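Local coordinates for protein tRNA delta(2)-isopentenylpyrophosphate transferase (Staphylococcus epidermidis ATCC 12228, PDB 3D3Q) that probably transfers a dimethylallyl group from dimethylallyl diphosphate to adenine 37 of tRNAs that read codons beginning with uridine, at residues Lys90-Thr93 with Arg94-Lys97; Val169-Ala172 with Ile173-Tyr176; Arg297-Leu300 with Gln301-Leu304. All coordinates share one frame; numbering follows the deposited sequence.

Overall arrangement
All three contacts are local, each within one short run of chain, and they come in series: 90-97, then 169-176, then 297-304. Interaction 1 closes helix 78-94 just before strand 98-102 of the parallel sheet, and interaction 3 opens helix 300-314 just after strand 291-294, at one outer edge of that sheet. Their centres lie about 27 Å apart. Interaction 2 sits in the middle of helix 166-179, packed among helices, with its centre about 38 Å from interaction 1 and about 28 Å from interaction 3. None touches another. Two therefore mark helix ends beside the parallel sheet, consistent with a P-loop NTPase fold, while the third lies in a helix that probably helps meet tRNA.

Interaction 1 of 3, residues Lys90-Thr93 with Arg94-Lys97; sequences KDIT and RRGK
Asp91 holds two arginines at once where helix 78-94 runs out: OD1 forms a salt bridge with Arg94 NH1 at 2.6 Å, and OD2 forms another with Arg95 NH2 at 2.5 Å. The carboxylate reaches both because its CG is anti to the backbone N (chi1 -173°). The two guanidinium groups are turned differently against it, with planes 60° apart for Arg94 and only 24° for Arg95, and Arg94 NH1 comes to OD1 from above the carboxylate plane. The tight part is the helix end itself. Arg94 N still makes a regular helical bond to Lys90 O, but then the chain closes in a Schellman motif with Gly96, at positive phi, as C-prime: Gly96 N bonds Thr93 O at 2.9 Å and Lys97 N bonds Ile92 O at 3.2 Å. Ile92 O also accepts from Arg95 N, the two donors arriving from opposite faces of its plane. Ile92 is buried against Glu34, Ile36, Tyr65 and Pro99, and its CG2 meets Lys97 CB at 3.8 Å, the two side chains crossing at about a right angle. Lys90 and Arg94 make up the solvent-exposed part. Arg95 has a second anionic partner, since its NH1 pairs with Glu34 of strand 33-37. The cluster thus sets two acids against two arginines, so the charges probably largely offset one another, and the Asp91 carboxylate would be expected to stay ionised beside them.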
loop_
_atom_site.group_PDB
_atom_site.type_symbol
_atom_site.label_atom_id
_atom_site.label_comp_id
_atom_site.label_asym_id
_atom_site.label_seq_id
_atom_site.Cartn_x
_atom_site.Cartn_y
_atom_site.Cartn_z
ATOM N N LYS A 90 -13.901 13.590 7.156
ATOM C CA LYS A 90 -14.857 14.196 8.093
ATOM C C LYS A 90 -16.200 14.406 7.404
ATOM O O LYS A 90 -17.248 14.079 7.957
ATOM C CB LYS A 90 -14.348 15.549 8.626
ATOM C CG LYS A 90 -13.556 15.496 9.952
ATOM C CD LYS A 90 -13.108 16.903 10.462
ATOM C CE LYS A 90 -12.054 17.569 9.541
ATOM N NZ LYS A 90 -11.609 18.949 9.923
ATOM N N ASP A 91 -16.169 14.952 6.196
ATOM C CA ASP A 91 -17.397 15.189 5.466
ATOM C C ASP A 91 -18.162 13.879 5.322
ATOM O O ASP A 91 -19.360 13.832 5.556
ATOM C CB ASP A 91 -17.081 15.771 4.093
ATOM C CG ASP A 91 -18.320 16.190 3.347
ATOM O OD1 ASP A 91 -18.980 17.148 3.801
ATOM O OD2 ASP A 91 -18.632 15.562 2.317
ATOM N N ILE A 92 -17.456 12.815 4.944
ATOM C CA ILE A 92 -18.053 11.486 4.775
ATOM C C ILE A 92 -18.721 10.995 6.068
ATOM O O ILE A 92 -19.903 10.628 6.068
ATOM C CB ILE A 92 -16.977 10.439 4.326
ATOM C CG1 ILE A 92 -16.448 10.805 2.938
ATOM C CG2 ILE A 92 -17.558 9.032 4.309
ATOM C CD1 ILE A 92 -15.366 9.882 2.419
ATOM N N THR A 93 -17.972 10.989 7.170
ATOM C CA THR A 93 -18.515 10.519 8.442
ATOM C C THR A 93 -19.684 11.373 8.853
ATOM O O THR A 93 -20.649 10.880 9.428
ATOM C CB THR A 93 -17.504 10.619 9.600
ATOM O OG1 THR A 93 -16.195 10.206 9.174
ATOM C CG2 THR A 93 -17.965 9.742 10.753
ATOM N N ARG A 94 -19.573 12.663 8.549
ATOM C CA ARG A 94 -20.595 13.650 8.894
ATOM C C ARG A 94 -21.924 13.338 8.240
ATOM O O ARG A 94 -22.973 13.726 8.745
ATOM C CB ARG A 94 -20.113 15.055 8.489
ATOM C CG ARG A 94 -20.877 16.212 9.119
ATOM C CD ARG A 94 -20.304 17.555 8.651
ATOM N NE ARG A 94 -20.282 17.661 7.193
ATOM C CZ ARG A 94 -21.355 17.537 6.413
ATOM N NH1 ARG A 94 -21.237 17.639 5.089
ATOM N NH2 ARG A 94 -22.548 17.311 6.952
ATOM N N ARG A 95 -21.879 12.640 7.115
ATOM C CA ARG A 95 -23.110 12.280 6.422
ATOM C C ARG A 95 -23.470 10.826 6.712
ATOM O O ARG A 95 -24.075 10.134 5.888
ATOM C CB ARG A 95 -22.972 12.518 4.921
ATOM C CG ARG A 95 -22.564 13.944 4.584
ATOM C CD ARG A 95 -22.780 14.265 3.121
ATOM N NE ARG A 95 -22.181 13.258 2.233
ATOM C CZ ARG A 95 -20.889 12.953 2.212
ATOM N NH1 ARG A 95 -20.445 12.036 1.378
ATOM N NH2 ARG A 95 -20.041 13.567 3.029
ATOM N N GLY A 96 -23.076 10.381 7.907
ATOM C CA GLY A 96 -23.357 9.029 8.366
ATOM C C GLY A 96 -22.903 7.901 7.465
ATOM O O GLY A 96 -23.585 6.887 7.350
ATOM N N LYS A 97 -21.758 8.070 6.819
ATOM C CA LYS A 97 -21.242 7.027 5.939
ATOM C C LYS A 97 -19.900 6.495 6.451
ATOM O O LYS A 97 -19.383 6.946 7.479
ATOM C CB LYS A 97 -21.093 7.560 4.509
ATOM C CG LYS A 97 -22.375 7.521 3.680
ATOM C CD LYS A 97 -22.193 8.217 2.323
ATOM C CE LYS A 97 -22.994 7.519 1.188
ATOM N NZ LYS A 97 -24.475 7.427 1.441
#

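Interaction 2 of 3, residues Val169-Ala172 with Ile173-Tyr176; sequences VLRA and IEYY
Arg171 and Glu174, three residues apart on helix 166-179, are joined by a salt bridge: Arg171 NH2 lies 3.2 Å from Glu174 OE2, with guanidinium and carboxylate planes 44° apart. The other terminal nitrogen of the arginine, NH1, comes to 3.3 Å from Tyr175 CB and sits at the edge of the tyrosine ring, near its plane, so this is no cation-pi stack. Bends at chi2 and chi3 fold the arginine chain back toward the following turn, whereas Glu174 is extended all along its length, CG anti to the backbone N (chi1 180°). In the buried part, Val169 and Ile173 lie side by side and point the same way, CG1 of the valine 3.6 Å from CD1 of the isoleucine. Regular i to i+4 backbone bonds run through the segment, Ile173 N to Val169 O (2.9 Å) linking the apolar pair and Tyr175 N to Arg171 O (3.0 Å) the arginine and tyrosine. Farther out, Val169 and Ile173 face helix 143-153, Leu150 touching both, whereas Glu174, with Leu170, meets Leu135 of helix 125-136 and Tyr175 rests on Leu183. Lys178 takes Glu174 OE1 one turn on. The early residues of the helix, Arg171 among them, belong to a region that probably meets the substrate tRNA. Glu174, shared between Arg171 and Lys178, likely tempers both positive charges while helping to steer the guanidinium.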
loop_
_atom_site.group_PDB
_atom_site.type_symbol
_atom_site.label_atom_id
_atom_site.label_comp_id
_atom_site.label_asym_id
_atom_site.label_seq_id
_atom_site.Cartn_x
_atom_site.Cartn_y
_atom_site.Cartn_z
ATOM N N VAL A 169 5.562 -12.731 18.767
ATOM C CA VAL A 169 6.894 -12.709 19.339
ATOM C C VAL A 169 7.938 -12.570 18.244
ATOM O O VAL A 169 8.902 -11.809 18.390
ATOM C CB VAL A 169 7.191 -13.979 20.177
ATOM C CG1 VAL A 169 8.616 -13.950 20.721
ATOM C CG2 VAL A 169 6.214 -14.074 21.340
ATOM N N LEU A 170 7.770 -13.292 17.144
ATOM C CA LEU A 170 8.740 -13.173 16.053
ATOM C C LEU A 170 8.696 -11.769 15.460
ATOM O O LEU A 170 9.731 -11.166 15.209
ATOM C CB LEU A 170 8.462 -14.201 14.943
ATOM C CG LEU A 170 8.895 -15.639 15.226
ATOM C CD1 LEU A 170 8.350 -16.556 14.126
ATOM C CD2 LEU A 170 10.413 -15.715 15.325
ATOM N N ARG A 171 7.492 -11.259 15.244
ATOM C CA ARG A 171 7.334 -9.934 14.697
ATOM C C ARG A 171 8.150 -8.928 15.509
ATOM O O ARG A 171 8.765 -8.023 14.952
ATOM C CB ARG A 171 5.869 -9.545 14.719
ATOM C CG ARG A 171 5.329 -9.241 13.354
ATOM C CD ARG A 171 4.983 -7.770 13.237
ATOM N NE ARG A 171 6.138 -6.858 13.305
ATOM C CZ ARG A 171 7.120 -6.804 12.408
ATOM N NH1 ARG A 171 8.101 -5.929 12.563
ATOM N NH2 ARG A 171 7.126 -7.631 11.366
ATOM N N ALA A 172 8.154 -9.095 16.825
ATOM C CA ALA A 172 8.910 -8.214 17.688
ATOM C C ALA A 172 10.401 -8.490 17.495
ATOM O O ALA A 172 11.188 -7.574 17.254
ATOM C CB ALA A 172 8.512 -8.430 19.140
ATOM N N ILE A 173 10.799 -9.753 17.595
ATOM C CA ILE A 173 12.196 -10.125 17.400
ATOM C C ILE A 173 12.659 -9.736 15.996
ATOM O O ILE A 173 13.786 -9.289 15.801
ATOM C CB ILE A 173 12.375 -11.630 17.605
ATOM C CG1 ILE A 173 12.059 -11.963 19.059
ATOM C CG2 ILE A 173 13.786 -12.053 17.241
ATOM C CD1 ILE A 173 11.882 -13.420 19.306
ATOM N N GLU A 174 11.775 -9.894 15.021
ATOM C CA GLU A 174 12.076 -9.541 13.640
ATOM C C GLU A 174 12.349 -8.039 13.477
ATOM O O GLU A 174 13.317 -7.641 12.826
ATOM C CB GLU A 174 10.903 -9.944 12.755
ATOM C CG GLU A 174 11.083 -9.628 11.291
ATOM C CD GLU A 174 9.844 -9.932 10.467
ATOM O OE1 GLU A 174 9.916 -9.722 9.228
ATOM O OE2 GLU A 174 8.814 -10.369 11.053
ATOM N N TYR A 175 11.484 -7.215 14.067
ATOM C CA TYR A 175 11.590 -5.755 14.013
ATOM C C TYR A 175 12.898 -5.239 14.614
ATOM O O TYR A 175 13.586 -4.408 14.017
ATOM C CB TYR A 175 10.413 -5.136 14.762
ATOM C CG TYR A 175 10.478 -3.641 14.840
ATOM C CD1 TYR A 175 10.064 -2.847 13.776
ATOM C CD2 TYR A 175 10.969 -3.018 15.973
ATOM C CE1 TYR A 175 10.137 -1.462 13.840
ATOM C CE2 TYR A 175 11.046 -1.646 16.053
ATOM C CZ TYR A 175 10.633 -0.865 14.992
ATOM O OH TYR A 175 10.713 0.507 15.109
ATOM N N TYR A 176 13.210 -5.727 15.813
ATOM C CA TYR A 176 14.426 -5.377 16.538
ATOM C C TYR A 176 15.657 -5.676 15.689
ATOM O O TYR A 176 16.437 -4.787 15.376
ATOM C CB TYR A 176 14.519 -6.197 17.830
ATOM C CG TYR A 176 15.828 -6.003 18.552
ATOM C CD1 TYR A 176 16.246 -4.728 18.921
ATOM C CD2 TYR A 176 16.668 -7.077 18.831
ATOM C CE1 TYR A 176 17.467 -4.519 19.549
ATOM C CE2 TYR A 176 17.902 -6.880 19.456
ATOM C CZ TYR A 176 18.294 -5.598 19.816
ATOM O OH TYR A 176 19.496 -5.361 20.452
#

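Interaction 3 of 3, residues Arg297-Leu300 with Gln301-Leu304; sequences RMSL and QMML
Ser299 accepts two hydrogen bonds at the start of helix 300-314. Its side-chain OG accepts from Met302 N at 3.2 Å, with an N-H...O angle of 157°, and its carbonyl O accepts from Met303 N at 2.8 Å. The hydroxyl can turn back over the first turn because OG lies between the backbone N and the carbonyl carbon (chi1 62°). Leu304 N continues the helical pattern, bonding to Leu300 O at 3.2 Å. Ser299 is therefore the N-cap, and its OG occupies an amide that has no preceding turn to supply a carbonyl. The cap follows strand 291-294, an outermost strand of the parallel sheet, and starts a helix that packs on helix 20-30, whose first residues complete the predicted P-loop: Leu300 and Met303 rest on Leu23, and Leu304 on Glu26 and Val27. The apolar contacts belong to selenomethionines. Met302 runs back along the incoming loop, its chain bent at chi3, and sets its terminal CE 4.0 Å from Met298 CG and beside the backbone carbonyl of Arg297. Arg297 crosses this side chain at about a right angle, NH1 lying 3.5 Å from Met302 CE. Met298 CB also meets Met303 CG at 4.0 Å, and both residues touch Leu293 of the strand. The side chain of Met303 comes within about 5 Å of Gly19, a probable substrate-binding residue, without touching the loop.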
loop_
_atom_site.group_PDB
_atom_site.type_symbol
_atom_site.label_atom_id
_atom_site.label_comp_id
_atom_site.label_asym_id
_atom_site.label_seq_id
_atom_site.Cartn_x
_atom_site.Cartn_y
_atom_site.Cartn_z
ATOM N N ARG A 297 -4.985 -17.424 -1.555
ATOM C CA ARG A 297 -5.781 -18.369 -0.785
ATOM C C ARG A 297 -7.209 -17.868 -0.555
ATOM O O ARG A 297 -8.088 -18.612 -0.127
ATOM C CB ARG A 297 -5.057 -18.631 0.549
ATOM C CG ARG A 297 -5.827 -19.397 1.596
ATOM C CD ARG A 297 -6.580 -18.430 2.474
ATOM N NE ARG A 297 -6.903 -18.999 3.742
ATOM C CZ ARG A 297 -8.034 -19.075 4.435
ATOM N NH1 ARG A 297 -9.223 -18.601 4.062
ATOM N NH2 ARG A 297 -7.900 -19.671 5.607
HETATM N N MSE A 298 -7.435 -16.603 -0.860
HETATM C CA MSE A 298 -8.743 -16.018 -0.683
HETATM C C MSE A 298 -9.218 -15.337 -1.950
HETATM O O MSE A 298 -8.422 -14.927 -2.791
HETATM C CB MSE A 298 -8.717 -14.997 0.436
HETATM C CG MSE A 298 -8.543 -15.589 1.809
HETATM SE SE MSE A 298 -8.473 -14.192 3.159
HETATM C CE MSE A 298 -6.588 -14.373 3.668
ATOM N N SER A 299 -10.527 -15.188 -2.063
ATOM C CA SER A 299 -11.119 -14.573 -3.227
ATOM C C SER A 299 -11.779 -13.260 -2.873
ATOM O O SER A 299 -11.969 -12.963 -1.707
ATOM C CB SER A 299 -12.169 -15.501 -3.798
ATOM O OG SER A 299 -13.194 -15.703 -2.852
ATOM N N LEU A 300 -12.160 -12.492 -3.888
ATOM C CA LEU A 300 -12.807 -11.209 -3.658
ATOM C C LEU A 300 -13.918 -11.342 -2.623
ATOM O O LEU A 300 -14.023 -10.514 -1.724
ATOM C CB LEU A 300 -13.368 -10.655 -4.965
ATOM C CG LEU A 300 -14.058 -9.288 -4.864
ATOM C CD1 LEU A 300 -13.110 -8.259 -4.257
ATOM C CD2 LEU A 300 -14.524 -8.835 -6.255
ATOM N N GLN A 301 -14.731 -12.388 -2.741
ATOM C CA GLN A 301 -15.823 -12.615 -1.806
ATOM C C GLN A 301 -15.333 -13.080 -0.444
ATOM O O GLN A 301 -15.884 -12.705 0.587
ATOM C CB GLN A 301 -16.779 -13.666 -2.339
ATOM C CG GLN A 301 -17.994 -13.886 -1.457
ATOM C CD GLN A 301 -18.988 -12.753 -1.567
ATOM O OE1 GLN A 301 -18.645 -11.599 -1.340
ATOM N NE2 GLN A 301 -20.231 -13.078 -1.922
HETATM N N MSE A 302 -14.317 -13.930 -0.435
HETATM C CA MSE A 302 -13.788 -14.413 0.826
HETATM C C MSE A 302 -13.154 -13.287 1.624
HETATM O O MSE A 302 -13.245 -13.264 2.844
HETATM C CB MSE A 302 -12.770 -15.515 0.588
HETATM C CG MSE A 302 -13.398 -16.829 0.218
HETATM SE SE MSE A 302 -12.090 -18.010 -0.528
HETATM C CE MSE A 302 -11.137 -18.512 1.074
HETATM N N MSE A 303 -12.501 -12.359 0.938
HETATM C CA MSE A 303 -11.881 -11.240 1.612
HETATM C C MSE A 303 -12.971 -10.360 2.209
HETATM O O MSE A 303 -12.872 -9.951 3.356
HETATM C CB MSE A 303 -11.044 -10.425 0.635
HETATM C CG MSE A 303 -9.915 -11.196 -0.018
HETATM SE SE MSE A 303 -8.684 -10.015 -1.000
HETATM C CE MSE A 303 -9.044 -10.604 -2.818
ATOM N N LEU A 304 -14.017 -10.084 1.430
ATOM C CA LEU A 304 -15.117 -9.252 1.899
ATOM C C LEU A 304 -15.733 -9.822 3.161
ATOM O O LEU A 304 -16.370 -9.102 3.918
ATOM C CB LEU A 304 -16.192 -9.104 0.817
ATOM C CG LEU A 304 -17.436 -8.267 1.138
ATOM C CD1 LEU A 304 -17.051 -6.854 1.502
ATOM C CD2 LEU A 304 -18.351 -8.260 -0.064
#